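Local coordinates for alpha-2,3-sialyltransferase (Campylobacter jejuni, PDB 2P2V), which probably transfers sialic acid from a CMP-activated donor onto an acceptor sugar in alpha-2,3 linkage, this chain being its catalytic part, at residues 97-102 against 145-150; 134-139 against 211-216; 36-41 against 228-233; 22-27 against 152-157. All blocks are in the same frame, centred on the assembly; numbering follows the deposited sequence.

Interaction 1: residues 97-102 against 145-150; sequences STFNLP and NKRITS. With CSF (cytidine-5'-monophosphate-3-fluoro-N-acetyl-neuraminic acid), chain O; EDO (1,2-ethanediol), chain D; EDO (1,2-ethanediol), chain K.
Beside the donor pocket, the loop that follows strand 90-96 pushes the Phe99 ring against Arg147 and Ile148, which lead into helix 150-161. CZ of the ring meets CG1 of Ile148 at 4.0 Å, with the methylene near the ring plane and so at its edge. Ile148 CG1 sits in the crowded position between its own backbone N and carbonyl carbon (chi1 64°), and this turns it to the phenyl. From Arg147 it is CD that approaches, 3.9 Å from Phe99 CE1 and oblique to the ring. The guanidinium plane stands 46° from that of the phenyl, so the two do not stack; the charged end turns instead to Glu141 in a salt bridge. The motif that follows is a helix N-terminus used to hold an anion. Thr149 occupies the N-cap position without capping the helix; its OG1 instead accepts from O2' of the bound CMP-3-fluoro-sialic acid at 3.2 Å. Ser150 N, at the start of the helix, donates to carboxylate oxygen OBA of the sugar at 2.9 Å along a fairly straight path (162°), where the helix dipole would probably add to the attraction. Ser150 OG also lies against OAA of that carboxylate, but the modelled 2.4 Å separation is too short to trust in detail. A water joins 97-102 to the start of helix 150-161, accepting from Ser97 OG at 2.7 Å and donating to Ser150 OG at 3.0 Å. An ethanediol, probably from the crystallisation liquor, wedges between Phe99 and the backbone, its O2 donating to Ile148 O.

Interaction 2: residues 134-139 against 211-216; sequences YAYIKY and IEALKL
Tyr136 is the first residue of 134-139 to reach helix 207-221, and it carries nearly all of the contact. Its CG lies anti to the backbone N (chi1 154°), which swings the ring out across the gap between two helix segments whose axes come no closer than 11.6 Å. The ring is met in two ways. Over one face sits the CD2 methyl of Leu216, 3.5 Å from the ring centroid and only 11° off the normal, a clear CH-pi contact. At the edge, near the ring plane, come CB of Ala213, 4.2 Å from Tyr136 CE1, and the carboxylate of Glu212. Tyr136 OH donates a hydrogen bond to Glu212 OE2; the modelled 2.5 Å is very short and its exact length is doubtful. Phenol and carboxylate planes are well inclined to each other, and the extended Glu212 chain brings OE2 to the hydroxyl from beside the ring. Next in sequence, Ile137 packs on Ile127 of helix 124-127. Two residues on from Tyr136, Lys138 turns NZ away from this contact to the carbonyl oxygens of Asn100 and of Asn115 of the second subunit. Last in the segment, Tyr139 also faces that subunit, its OH bonded to His78 and Gln82 there. The two helix segments run nearly antiparallel, at 165°. Helix 131-144 thus has the second subunit along one flank and helix 207-221 along another, while Ala213 and Leu214 carry the packing on to Val152 of helix 150-161.

Interaction 3: residues 36-41 against 228-233; sequences YKRLPR and LCDDSI
Arg38 holds CG anti to its carbonyl carbon (chi1 -54°) and stays extended from there to NE, while Asp230 likewise sets its carboxylate beside its own backbone N; together these torsions bring the guanidinium and carboxylate side by side. The grip is side-on and bidentate. Arg38 NE donates to Asp230 OD1 at 2.9 Å, meeting that oxygen on its syn side, and Arg38 NH1 donates to Asp230 OD2 at 2.7 Å with an almost straight N-H...O angle of 168°. Both acceptors lie close to the guanidinium plane, yet the two flat groups are twisted 40° apart, so NH1 comes to OD2 from above the carboxylate plane. Asp230 stands in the type I beta turn Cys229-Ser232, which Ser232 OG steadies by donating to Cys229 O at 2.7 Å. Away from the ion pair, nearer the sheet, the contact is apolar: CD2 of Leu39 touches CD1 of Leu228 at 3.6 Å, the two side chains crossing at about a right angle, and CD2 of Leu228 lies 3.9 Å from Arg38 O. Both leucines also rest on Ile23 of strand 21-25. The contact thereby joins the 3-10 turn ahead of strand 44-48 to the chain leaving strand 224-227, an outermost strand of the parallel sheet. Arg38 NH2 is bonded in addition to Ser241 O, which puts all three guanidinium nitrogens to use and fixes the rotation of the group. With both carboxylate oxygens paired to the same arginine, the acid is probably kept ionised, the charged pair lying at the partly exposed end of the contact and the leucines at its buried end.

Interaction 4: residues 22-27 against 152-157; sequences IIIAGN and VYMCAI. With CSF (cytidine-5'-monophosphate-3-fluoro-N-acetyl-neuraminic acid), chain O.
Asn27 N donates to ribose O4' of the bound CMP-3-fluoro-sialic acid at 3.1 Å and 157°, at the end of a strand whose Ile24 lies against Met154 and Cys155 of helix 150-161. One residue earlier, Gly26 CA comes within 3.2 Å of the same O4', an approach made possible by the absence of a side chain. A glycine just after the C-terminal end of a central parallel strand, close to the nucleotide, recalls the nucleotide sites of Rossmann-like folds. Behind it the contact is apolar. Ile24 points toward the helix and divides the work between its branches: CG2 meets the Met154 methyl CE at 3.6 Å, and the extended CG1 branch carries CD1 to within 3.6 Å of Cys155 CA and 3.7 Å of Cys155 SG. Met154 bends at its third torsion (chi3 -72°), which lays CE alongside Ile24 and brings it 3.6 Å from Ala25 O. The strand and helix segments run nearly antiparallel, at 159°, with their axes 8.7 Å apart; the helix leads on to strand 165-169, which lies next to strand 21-25 in the sheet. Ile23, turned to the other face, packs on Tyr167 there. The asparagine side chain is held too, its ND2 bonded to Cys48 O. No hydrogen bond joins strand to helix, so their fit depends on the shapes of Ile24, Met154 and Cys155, and the polar bond to the donor is made just beyond the strand, by Asn27 N.

How the interactions relate
Interactions 1 and 4 are buried, while 2 and 3 are only partly so. Interaction 4 is the most central of the four and wholly apolar between its segments, whereas interaction 3, on the far side of the chain's centre from interaction 1, pairs a salt bridge with a leucine contact; 3 and 4 meet at Ile23. Interactions 1 and 4 share helix 150-161: Tyr153 OH reaches Thr98 O, and both contacts touch the nucleotide sugar, one at its carboxylate and ribose hydroxyls, the other at the ribose ring oxygen. Interaction 2 mixes a CH-pi contact with a tyrosine-glutamate bond. It borders interaction 1 through Lys138 and Asn100; Lys138 bonds to the second subunit, Asn100 only weakly.

Interaction 1: residues 97-102 against 145-150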
# COMPACT_ATOMS: atom_id res chain seq x y z
N SER A 97 15.53 11.58 -12.04
CA SER A 97 16.66 10.67 -11.81
C SER A 97 16.77 10.26 -10.33
O SER A 97 17.29 11.01 -9.46
CB SER A 97 17.94 11.33 -12.27
OG SER A 97 17.84 11.85 -13.59
N THR A 98 16.25 9.07 -10.03
CA THR A 98 16.03 8.63 -8.67
C THR A 98 16.61 7.25 -8.41
O THR A 98 16.73 6.45 -9.34
CB THR A 98 14.48 8.59 -8.36
OG1 THR A 98 13.76 8.03 -9.49
CG2 THR A 98 13.92 10.03 -8.03
N PHE A 99 16.90 6.94 -7.16
CA PHE A 99 17.45 5.64 -6.79
C PHE A 99 16.54 4.88 -5.83
O PHE A 99 16.84 3.73 -5.56
CB PHE A 99 18.85 5.82 -6.13
CG PHE A 99 19.87 6.43 -7.06
CD1 PHE A 99 20.18 7.79 -6.97
CD2 PHE A 99 20.44 5.66 -8.10
CE1 PHE A 99 21.07 8.40 -7.86
CE2 PHE A 99 21.36 6.25 -8.99
CZ PHE A 99 21.67 7.64 -8.86
N ASN A 100 15.52 5.54 -5.22
CA ASN A 100 14.68 4.97 -4.18
C ASN A 100 15.55 4.55 -2.96
O ASN A 100 15.60 3.37 -2.54
CB ASN A 100 13.86 3.76 -4.69
CG ASN A 100 12.77 3.32 -3.74
OD1 ASN A 100 12.39 4.05 -2.83
ND2 ASN A 100 12.23 2.06 -3.97
N LEU A 101 16.27 5.54 -2.41
CA LEU A 101 17.02 5.37 -1.19
C LEU A 101 16.63 6.56 -0.32
O LEU A 101 16.60 7.68 -0.80
CB LEU A 101 18.52 5.45 -1.48
CG LEU A 101 19.07 4.21 -2.23
CD1 LEU A 101 20.47 4.40 -2.66
CD2 LEU A 101 18.98 3.10 -1.24
N PRO A 102 16.24 6.29 0.92
CA PRO A 102 15.57 7.33 1.74
C PRO A 102 16.48 8.44 2.27
O PRO A 102 15.97 9.43 2.83
CB PRO A 102 15.02 6.55 2.90
CG PRO A 102 15.98 5.33 3.04
CD PRO A 102 16.26 4.97 1.59
N ASN A 145 29.73 5.40 -0.55
CA ASN A 145 29.47 6.80 -0.90
C ASN A 145 29.92 7.13 -2.30
O ASN A 145 30.46 8.20 -2.56
CB ASN A 145 30.13 7.71 0.15
CG ASN A 145 29.70 9.15 0.04
OD1 ASN A 145 28.53 9.47 -0.25
ND2 ASN A 145 30.66 10.06 0.27
N LYS A 146 29.72 6.20 -3.22
CA LYS A 146 29.97 6.41 -4.64
C LYS A 146 28.65 6.46 -5.40
O LYS A 146 27.82 5.57 -5.24
CB LYS A 146 30.83 5.26 -5.19
CG LYS A 146 32.31 5.31 -4.73
CD LYS A 146 33.22 4.52 -5.69
CE LYS A 146 32.98 3.04 -5.61
NZ LYS A 146 33.82 2.26 -6.63
N ARG A 147 28.47 7.48 -6.23
CA ARG A 147 27.22 7.64 -6.98
C ARG A 147 27.49 7.91 -8.44
O ARG A 147 28.39 8.68 -8.76
CB ARG A 147 26.38 8.80 -6.40
CG ARG A 147 25.06 9.05 -7.15
CD ARG A 147 24.27 10.17 -6.40
NE ARG A 147 24.16 9.91 -4.97
CZ ARG A 147 23.68 10.81 -4.11
NH1 ARG A 147 23.27 11.99 -4.57
NH2 ARG A 147 23.61 10.56 -2.82
N ILE A 148 26.68 7.34 -9.33
CA ILE A 148 26.86 7.60 -10.73
C ILE A 148 26.34 9.00 -11.07
O ILE A 148 25.42 9.53 -10.40
CB ILE A 148 26.14 6.55 -11.60
CG1 ILE A 148 24.61 6.60 -11.38
CG2 ILE A 148 26.79 5.10 -11.34
CD1 ILE A 148 23.85 5.60 -12.34
N THR A 149 26.93 9.62 -12.09
CA THR A 149 26.45 10.93 -12.58
C THR A 149 25.28 10.73 -13.51
O THR A 149 24.99 9.58 -13.91
CB THR A 149 27.58 11.70 -13.35
OG1 THR A 149 28.04 10.90 -14.45
CG2 THR A 149 28.73 11.95 -12.41
N SER A 150 24.59 11.82 -13.88
CA SER A 150 23.38 11.71 -14.72
C SER A 150 23.68 11.12 -16.06
O SER A 150 22.84 10.44 -16.60
CB SER A 150 22.69 13.06 -14.93
OG SER A 150 22.28 13.52 -13.64
C5A CSF O . 25.73 18.47 -9.85
C4A CSF O . 26.84 17.65 -10.49
C2A CSF O . 25.15 16.56 -12.08
O6A CSF O . 24.19 17.47 -11.49
C6A CSF O . 24.65 18.72 -10.91
C3A CSF O . 26.31 16.35 -11.10
O4A CSF O . 27.79 17.29 -9.49
N5A CSF O . 26.34 19.76 -9.44
C7A CSF O . 23.42 19.42 -10.34
C8A CSF O . 22.36 19.62 -11.41
C9A CSF O . 21.07 20.23 -10.83
O9A CSF O . 20.10 20.52 -11.86
O8A CSF O . 22.93 20.42 -12.49
O7A CSF O . 22.94 18.65 -9.22
C1A CSF O . 24.52 15.19 -12.26
OBA CSF O . 25.31 14.24 -12.52
OAA CSF O . 23.27 15.08 -12.15
O1A CSF O . 25.64 16.91 -13.39
O2A CSF O . 26.89 19.01 -13.79
N1 CSF O . 29.32 16.45 -17.33
C2 CSF O . 30.68 16.03 -17.40
N3 CSF O . 31.69 16.94 -17.32
C4 CSF O . 31.41 18.25 -17.19
C5 CSF O . 30.08 18.69 -17.13
C6 CSF O . 29.04 17.76 -17.20
C3' CSF O . 26.76 15.01 -15.64
C2' CSF O . 28.07 14.53 -16.24
C1' CSF O . 28.23 15.45 -17.45
O4' CSF O . 26.96 16.10 -17.72
C4' CSF O . 25.98 15.65 -16.78
PA CSF O . 25.61 18.33 -14.20
O5' CSF O . 25.82 17.86 -15.75
C5' CSF O . 25.07 16.80 -16.34
O3' CSF O . 26.00 13.92 -15.14
O2' CSF O . 27.94 13.15 -16.66
N4 CSF O . 32.41 19.18 -17.12
O2 CSF O . 30.93 14.79 -17.50
O3A CSF O . 24.28 19.02 -14.17
C10 CSF O . 25.85 20.34 -8.33
O10 CSF O . 24.92 19.88 -7.66
C11 CSF O . 26.52 21.65 -7.95
F3A CSF O . 25.84 15.52 -10.10
C1 EDO D . 21.30 11.59 -11.01
O1 EDO D . 21.12 12.11 -9.67
C2 EDO D . 22.53 10.71 -11.01
O2 EDO D . 23.33 11.01 -9.85
C1 EDO K . 23.54 14.46 -8.14
O1 EDO K . 23.21 13.15 -7.66
C2 EDO K . 23.85 15.36 -6.95
O2 EDO K . 25.24 15.15 -6.65
O HOH W 1 19.36 14.12 -13.72

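Interaction 2: residues 134-139 against 211-216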
# COMPACT_ATOMS: atom_id res chain seq x y z
N TYR A 134 21.60 -2.55 -10.69
CA TYR A 134 20.88 -1.82 -9.60
C TYR A 134 21.42 -2.21 -8.24
O TYR A 134 21.64 -1.35 -7.37
CB TYR A 134 19.41 -2.14 -9.67
CG TYR A 134 18.49 -1.24 -8.84
CD1 TYR A 134 17.63 -1.78 -7.90
CD2 TYR A 134 18.38 0.12 -9.17
CE1 TYR A 134 16.66 -0.96 -7.24
CE2 TYR A 134 17.45 0.97 -8.49
CZ TYR A 134 16.61 0.42 -7.55
OH TYR A 134 15.69 1.25 -6.89
N ALA A 135 21.62 -3.51 -7.99
CA ALA A 135 22.24 -3.94 -6.75
C ALA A 135 23.66 -3.43 -6.61
O ALA A 135 24.10 -3.08 -5.50
CB ALA A 135 22.19 -5.49 -6.62
N TYR A 136 24.41 -3.40 -7.71
CA TYR A 136 25.78 -2.90 -7.66
C TYR A 136 25.85 -1.40 -7.33
O TYR A 136 26.67 -0.95 -6.48
CB TYR A 136 26.45 -3.21 -9.03
CG TYR A 136 27.58 -2.31 -9.45
CD1 TYR A 136 27.34 -1.21 -10.25
CD2 TYR A 136 28.91 -2.58 -9.11
CE1 TYR A 136 28.34 -0.38 -10.66
CE2 TYR A 136 29.97 -1.74 -9.54
CZ TYR A 136 29.65 -0.65 -10.32
OH TYR A 136 30.62 0.23 -10.77
N ILE A 137 24.98 -0.61 -7.94
CA ILE A 137 25.00 0.88 -7.59
C ILE A 137 24.51 1.12 -6.19
O ILE A 137 25.02 2.03 -5.50
CB ILE A 137 24.32 1.75 -8.66
CG1 ILE A 137 22.77 1.52 -8.77
CG2 ILE A 137 25.01 1.54 -10.06
CD1 ILE A 137 22.02 2.51 -9.72
N LYS A 138 23.53 0.35 -5.72
CA LYS A 138 23.10 0.57 -4.31
C LYS A 138 24.16 0.18 -3.31
O LYS A 138 24.35 0.91 -2.31
CB LYS A 138 21.76 -0.13 -4.02
CG LYS A 138 20.62 0.43 -4.91
CD LYS A 138 19.31 0.18 -4.23
CE LYS A 138 18.36 1.26 -4.62
NZ LYS A 138 17.09 1.21 -3.92
N TYR A 139 24.86 -0.93 -3.56
CA TYR A 139 25.91 -1.39 -2.66
C TYR A 139 27.00 -0.30 -2.61
O TYR A 139 27.45 0.10 -1.53
CB TYR A 139 26.53 -2.70 -3.18
CG TYR A 139 27.64 -3.24 -2.30
CD1 TYR A 139 27.44 -3.47 -0.93
CD2 TYR A 139 28.91 -3.58 -2.84
CE1 TYR A 139 28.45 -3.99 -0.12
CE2 TYR A 139 29.94 -4.11 -2.01
CZ TYR A 139 29.71 -4.28 -0.66
OH TYR A 139 30.68 -4.78 0.20
N ILE A 211 33.23 5.58 -15.31
CA ILE A 211 33.78 4.64 -16.28
C ILE A 211 33.54 3.17 -15.91
O ILE A 211 33.08 2.42 -16.74
CB ILE A 211 35.28 4.94 -16.69
CG1 ILE A 211 35.36 6.33 -17.31
CG2 ILE A 211 35.82 3.83 -17.69
CD1 ILE A 211 36.77 6.87 -17.37
N GLU A 212 33.84 2.76 -14.68
CA GLU A 212 33.58 1.38 -14.26
C GLU A 212 32.09 0.97 -14.44
O GLU A 212 31.76 -0.13 -14.93
CB GLU A 212 33.97 1.23 -12.81
CG GLU A 212 33.78 -0.19 -12.26
CD GLU A 212 33.98 -0.19 -10.76
OE1 GLU A 212 35.15 -0.19 -10.33
OE2 GLU A 212 32.96 -0.15 -10.01
N ALA A 213 31.19 1.87 -14.02
CA ALA A 213 29.75 1.62 -14.13
C ALA A 213 29.35 1.48 -15.58
O ALA A 213 28.54 0.62 -15.92
CB ALA A 213 28.95 2.75 -13.46
N LEU A 214 29.87 2.36 -16.43
CA LEU A 214 29.57 2.28 -17.89
C LEU A 214 30.09 0.98 -18.52
O LEU A 214 29.41 0.36 -19.34
CB LEU A 214 30.20 3.46 -18.62
CG LEU A 214 29.48 4.82 -18.56
CD1 LEU A 214 30.39 5.95 -19.11
CD2 LEU A 214 28.14 4.79 -19.30
N LYS A 215 31.30 0.59 -18.14
CA LYS A 215 31.87 -0.69 -18.63
C LYS A 215 31.06 -1.88 -18.14
O LYS A 215 30.82 -2.84 -18.87
CB LYS A 215 33.34 -0.80 -18.22
CG LYS A 215 34.27 0.16 -19.00
CD LYS A 215 35.75 -0.21 -18.83
CE LYS A 215 36.38 0.37 -17.53
NZ LYS A 215 37.87 0.72 -17.66
N LEU A 216 30.58 -1.80 -16.90
CA LEU A 216 29.68 -2.83 -16.38
C LEU A 216 28.36 -2.94 -17.10
O LEU A 216 27.89 -4.05 -17.35
CB LEU A 216 29.46 -2.70 -14.86
CG LEU A 216 28.68 -3.85 -14.19
CD1 LEU A 216 29.45 -5.21 -14.33
CD2 LEU A 216 28.38 -3.57 -12.70

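Interaction 3: residues 36-41 against 228-233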
# COMPACT_ATOMS: atom_id res chain seq x y z
N TYR A 36 29.66 15.79 -35.95
CA TYR A 36 28.35 15.36 -36.44
C TYR A 36 28.44 14.31 -37.51
O TYR A 36 27.46 13.62 -37.79
CB TYR A 36 27.55 16.55 -36.91
CG TYR A 36 27.19 17.49 -35.76
CD1 TYR A 36 26.10 17.21 -34.91
CD2 TYR A 36 27.93 18.63 -35.53
CE1 TYR A 36 25.78 18.11 -33.82
CE2 TYR A 36 27.62 19.52 -34.45
CZ TYR A 36 26.54 19.23 -33.61
OH TYR A 36 26.22 20.09 -32.55
N LYS A 37 29.62 14.17 -38.10
CA LYS A 37 29.79 13.13 -39.14
C LYS A 37 29.65 11.68 -38.60
O LYS A 37 29.33 10.74 -39.36
CB LYS A 37 31.13 13.35 -39.86
CG LYS A 37 31.33 14.82 -40.29
CD LYS A 37 32.67 15.03 -41.04
CE LYS A 37 33.82 15.35 -40.06
NZ LYS A 37 33.45 16.45 -39.10
N ARG A 38 29.90 11.52 -37.29
CA ARG A 38 29.86 10.26 -36.55
C ARG A 38 28.47 9.85 -35.99
O ARG A 38 28.31 8.73 -35.51
CB ARG A 38 30.81 10.37 -35.35
CG ARG A 38 32.26 10.79 -35.68
CD ARG A 38 33.18 10.61 -34.48
NE ARG A 38 34.50 11.22 -34.66
CZ ARG A 38 35.46 10.67 -35.42
NH1 ARG A 38 36.64 11.29 -35.55
NH2 ARG A 38 35.24 9.51 -36.03
N LEU A 39 27.48 10.75 -36.03
CA LEU A 39 26.11 10.38 -35.60
C LEU A 39 25.56 9.31 -36.54
O LEU A 39 25.85 9.36 -37.76
CB LEU A 39 25.18 11.59 -35.59
CG LEU A 39 25.41 12.64 -34.48
CD1 LEU A 39 24.59 13.93 -34.72
CD2 LEU A 39 25.04 12.04 -33.14
N PRO A 40 24.79 8.34 -36.01
CA PRO A 40 24.12 7.41 -36.90
C PRO A 40 22.99 8.10 -37.65
O PRO A 40 22.61 9.21 -37.29
CB PRO A 40 23.54 6.37 -35.94
CG PRO A 40 23.26 7.17 -34.71
CD PRO A 40 24.47 8.04 -34.59
N ARG A 41 22.45 7.42 -38.66
CA ARG A 41 21.32 7.95 -39.45
C ARG A 41 20.07 8.21 -38.62
O ARG A 41 19.36 9.19 -38.85
CB ARG A 41 20.93 6.94 -40.54
CG ARG A 41 21.58 7.18 -41.90
CD ARG A 41 20.77 8.18 -42.81
NE ARG A 41 19.31 8.23 -42.56
CZ ARG A 41 18.44 7.21 -42.68
NH1 ARG A 41 18.83 5.98 -43.03
NH2 ARG A 41 17.15 7.41 -42.42
N LEU A 228 31.45 10.64 -29.34
CA LEU A 228 31.18 11.49 -30.52
C LEU A 228 32.14 12.70 -30.60
O LEU A 228 32.21 13.37 -31.63
CB LEU A 228 29.72 12.00 -30.49
CG LEU A 228 28.54 11.05 -30.62
CD1 LEU A 228 27.24 11.83 -30.36
CD2 LEU A 228 28.47 10.39 -31.99
N CYS A 229 32.84 13.00 -29.50
CA CYS A 229 33.65 14.21 -29.40
C CYS A 229 35.15 13.86 -29.47
O CYS A 229 35.69 13.24 -28.57
CB CYS A 229 33.31 14.97 -28.12
SG CYS A 229 31.47 15.19 -27.99
N ASP A 230 35.78 14.21 -30.60
CA ASP A 230 37.18 13.84 -30.88
C ASP A 230 38.19 14.27 -29.84
O ASP A 230 39.13 13.53 -29.52
CB ASP A 230 37.60 14.41 -32.24
CG ASP A 230 36.83 13.79 -33.39
OD1 ASP A 230 35.67 13.40 -33.20
OD2 ASP A 230 37.39 13.69 -34.50
N ASP A 231 38.01 15.48 -29.33
CA ASP A 231 38.99 16.09 -28.42
C ASP A 231 38.66 15.96 -26.93
O ASP A 231 39.23 16.68 -26.09
CB ASP A 231 39.19 17.57 -28.80
CG ASP A 231 39.79 17.74 -30.19
OD1 ASP A 231 40.80 17.04 -30.49
OD2 ASP A 231 39.25 18.57 -30.98
N SER A 232 37.74 15.04 -26.60
CA SER A 232 37.25 14.89 -25.23
C SER A 232 37.92 13.71 -24.57
O SER A 232 38.18 12.69 -25.22
CB SER A 232 35.77 14.59 -25.24
OG SER A 232 35.57 13.31 -25.85
N ILE A 233 38.13 13.85 -23.26
CA ILE A 233 38.61 12.77 -22.40
C ILE A 233 37.89 11.43 -22.62
O ILE A 233 38.50 10.35 -22.58
CB ILE A 233 38.43 13.17 -20.92
CG1 ILE A 233 39.49 14.20 -20.50
CG2 ILE A 233 38.53 11.96 -20.02
CD1 ILE A 233 40.93 13.79 -20.81

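Interaction 4: residues 22-27 against 152-157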
# COMPACT_ATOMS: atom_id res chain seq x y z
N ILE A 22 20.66 5.56 -29.39
CA ILE A 22 20.34 6.67 -28.48
C ILE A 22 21.57 7.55 -28.36
O ILE A 22 22.68 7.05 -28.23
CB ILE A 22 19.80 6.10 -27.11
CG1 ILE A 22 19.34 7.25 -26.17
CG2 ILE A 22 20.84 5.25 -26.39
CD1 ILE A 22 18.12 7.97 -26.66
N ILE A 23 21.38 8.87 -28.42
CA ILE A 23 22.43 9.81 -28.15
C ILE A 23 22.10 10.33 -26.76
O ILE A 23 20.94 10.71 -26.52
CB ILE A 23 22.41 11.01 -29.12
CG1 ILE A 23 22.27 10.53 -30.59
CG2 ILE A 23 23.59 11.93 -28.89
CD1 ILE A 23 23.26 9.42 -30.99
N ILE A 24 23.12 10.34 -25.91
CA ILE A 24 23.02 10.70 -24.52
C ILE A 24 24.02 11.81 -24.29
O ILE A 24 25.23 11.63 -24.43
CB ILE A 24 23.27 9.47 -23.61
CG1 ILE A 24 22.18 8.40 -23.84
CG2 ILE A 24 23.36 9.94 -22.13
CD1 ILE A 24 22.33 7.13 -23.02
N ALA A 25 23.50 13.00 -23.96
CA ALA A 25 24.35 14.16 -23.80
C ALA A 25 24.42 14.68 -22.39
O ALA A 25 23.39 14.96 -21.75
CB ALA A 25 23.93 15.24 -24.74
N GLY A 26 25.65 14.79 -21.89
CA GLY A 26 25.93 15.57 -20.68
C GLY A 26 25.98 17.03 -21.08
O GLY A 26 25.72 17.40 -22.24
N ASN A 27 26.34 17.88 -20.13
CA ASN A 27 26.41 19.29 -20.41
C ASN A 27 27.84 19.84 -20.28
O ASN A 27 28.01 21.01 -20.03
CB ASN A 27 25.43 20.07 -19.51
CG ASN A 27 23.99 19.62 -19.70
OD1 ASN A 27 23.49 19.51 -20.83
ND2 ASN A 27 23.32 19.34 -18.60
N VAL A 152 25.77 8.63 -16.89
CA VAL A 152 25.70 7.21 -16.58
C VAL A 152 24.28 6.77 -16.27
O VAL A 152 23.84 5.79 -16.77
CB VAL A 152 26.66 6.79 -15.43
CG1 VAL A 152 26.69 5.28 -15.17
CG2 VAL A 152 28.08 7.27 -15.72
N TYR A 153 23.55 7.54 -15.45
CA TYR A 153 22.17 7.18 -15.14
C TYR A 153 21.33 7.06 -16.39
O TYR A 153 20.57 6.10 -16.55
CB TYR A 153 21.58 8.27 -14.18
CG TYR A 153 20.25 7.90 -13.57
CD1 TYR A 153 20.19 7.36 -12.30
CD2 TYR A 153 19.07 8.11 -14.28
CE1 TYR A 153 18.96 7.00 -11.77
CE2 TYR A 153 17.84 7.74 -13.76
CZ TYR A 153 17.81 7.23 -12.50
OH TYR A 153 16.60 6.88 -11.96
N MET A 154 21.46 8.04 -17.29
CA MET A 154 20.72 8.06 -18.54
C MET A 154 21.08 6.83 -19.39
O MET A 154 20.18 6.28 -20.10
CB MET A 154 21.01 9.33 -19.35
CG MET A 154 20.31 10.59 -18.74
SD MET A 154 20.43 12.00 -19.86
CE MET A 154 22.14 12.33 -19.66
N CYS A 155 22.34 6.42 -19.34
CA CYS A 155 22.74 5.14 -20.07
C CYS A 155 21.99 3.92 -19.53
O CYS A 155 21.49 3.08 -20.30
CB CYS A 155 24.25 4.91 -19.95
SG CYS A 155 25.22 6.08 -20.91
N ALA A 156 21.93 3.81 -18.21
CA ALA A 156 21.22 2.72 -17.54
C ALA A 156 19.75 2.76 -17.94
O ALA A 156 19.14 1.73 -18.29
CB ALA A 156 21.44 2.82 -15.92
N ILE A 157 19.14 3.96 -17.95
CA ILE A 157 17.75 4.07 -18.32
C ILE A 157 17.56 3.60 -19.77
O ILE A 157 16.63 2.81 -20.06
CB ILE A 157 17.24 5.55 -18.20
CG1 ILE A 157 17.11 5.91 -16.71
CG2 ILE A 157 15.89 5.69 -18.88
CD1 ILE A 157 15.84 5.41 -16.03
C5A CSF O . 25.73 18.47 -9.85
C4A CSF O . 26.84 17.65 -10.49
C2A CSF O . 25.15 16.56 -12.08
O6A CSF O . 24.19 17.47 -11.49
C6A CSF O . 24.65 18.72 -10.91
C3A CSF O . 26.31 16.35 -11.10
O4A CSF O . 27.79 17.29 -9.49
N5A CSF O . 26.34 19.76 -9.44
C7A CSF O . 23.42 19.42 -10.34
C8A CSF O . 22.36 19.62 -11.41
C9A CSF O . 21.07 20.23 -10.83
O9A CSF O . 20.10 20.52 -11.86
O8A CSF O . 22.93 20.42 -12.49
O7A CSF O . 22.94 18.65 -9.22
C1A CSF O . 24.52 15.19 -12.26
OBA CSF O . 25.31 14.24 -12.52
OAA CSF O . 23.27 15.08 -12.15
O1A CSF O . 25.64 16.91 -13.39
O2A CSF O . 26.89 19.01 -13.79
N1 CSF O . 29.32 16.45 -17.33
C2 CSF O . 30.68 16.03 -17.40
N3 CSF O . 31.69 16.94 -17.32
C4 CSF O . 31.41 18.25 -17.19
C5 CSF O . 30.08 18.69 -17.13
C6 CSF O . 29.04 17.76 -17.20
C3' CSF O . 26.76 15.01 -15.64
C2' CSF O . 28.07 14.53 -16.24
C1' CSF O . 28.23 15.45 -17.45
O4' CSF O . 26.96 16.10 -17.72
C4' CSF O . 25.98 15.65 -16.78
PA CSF O . 25.61 18.33 -14.20
O5' CSF O . 25.82 17.86 -15.75
C5' CSF O . 25.07 16.80 -16.34
O3' CSF O . 26.00 13.92 -15.14
O2' CSF O . 27.94 13.15 -16.66
N4 CSF O . 32.41 19.18 -17.12
O2 CSF O . 30.93 14.79 -17.50
O3A CSF O . 24.28 19.02 -14.17
C10 CSF O . 25.85 20.34 -8.33
O10 CSF O . 24.92 19.88 -7.66
C11 CSF O . 26.52 21.65 -7.95
F3A CSF O . 25.84 15.52 -10.10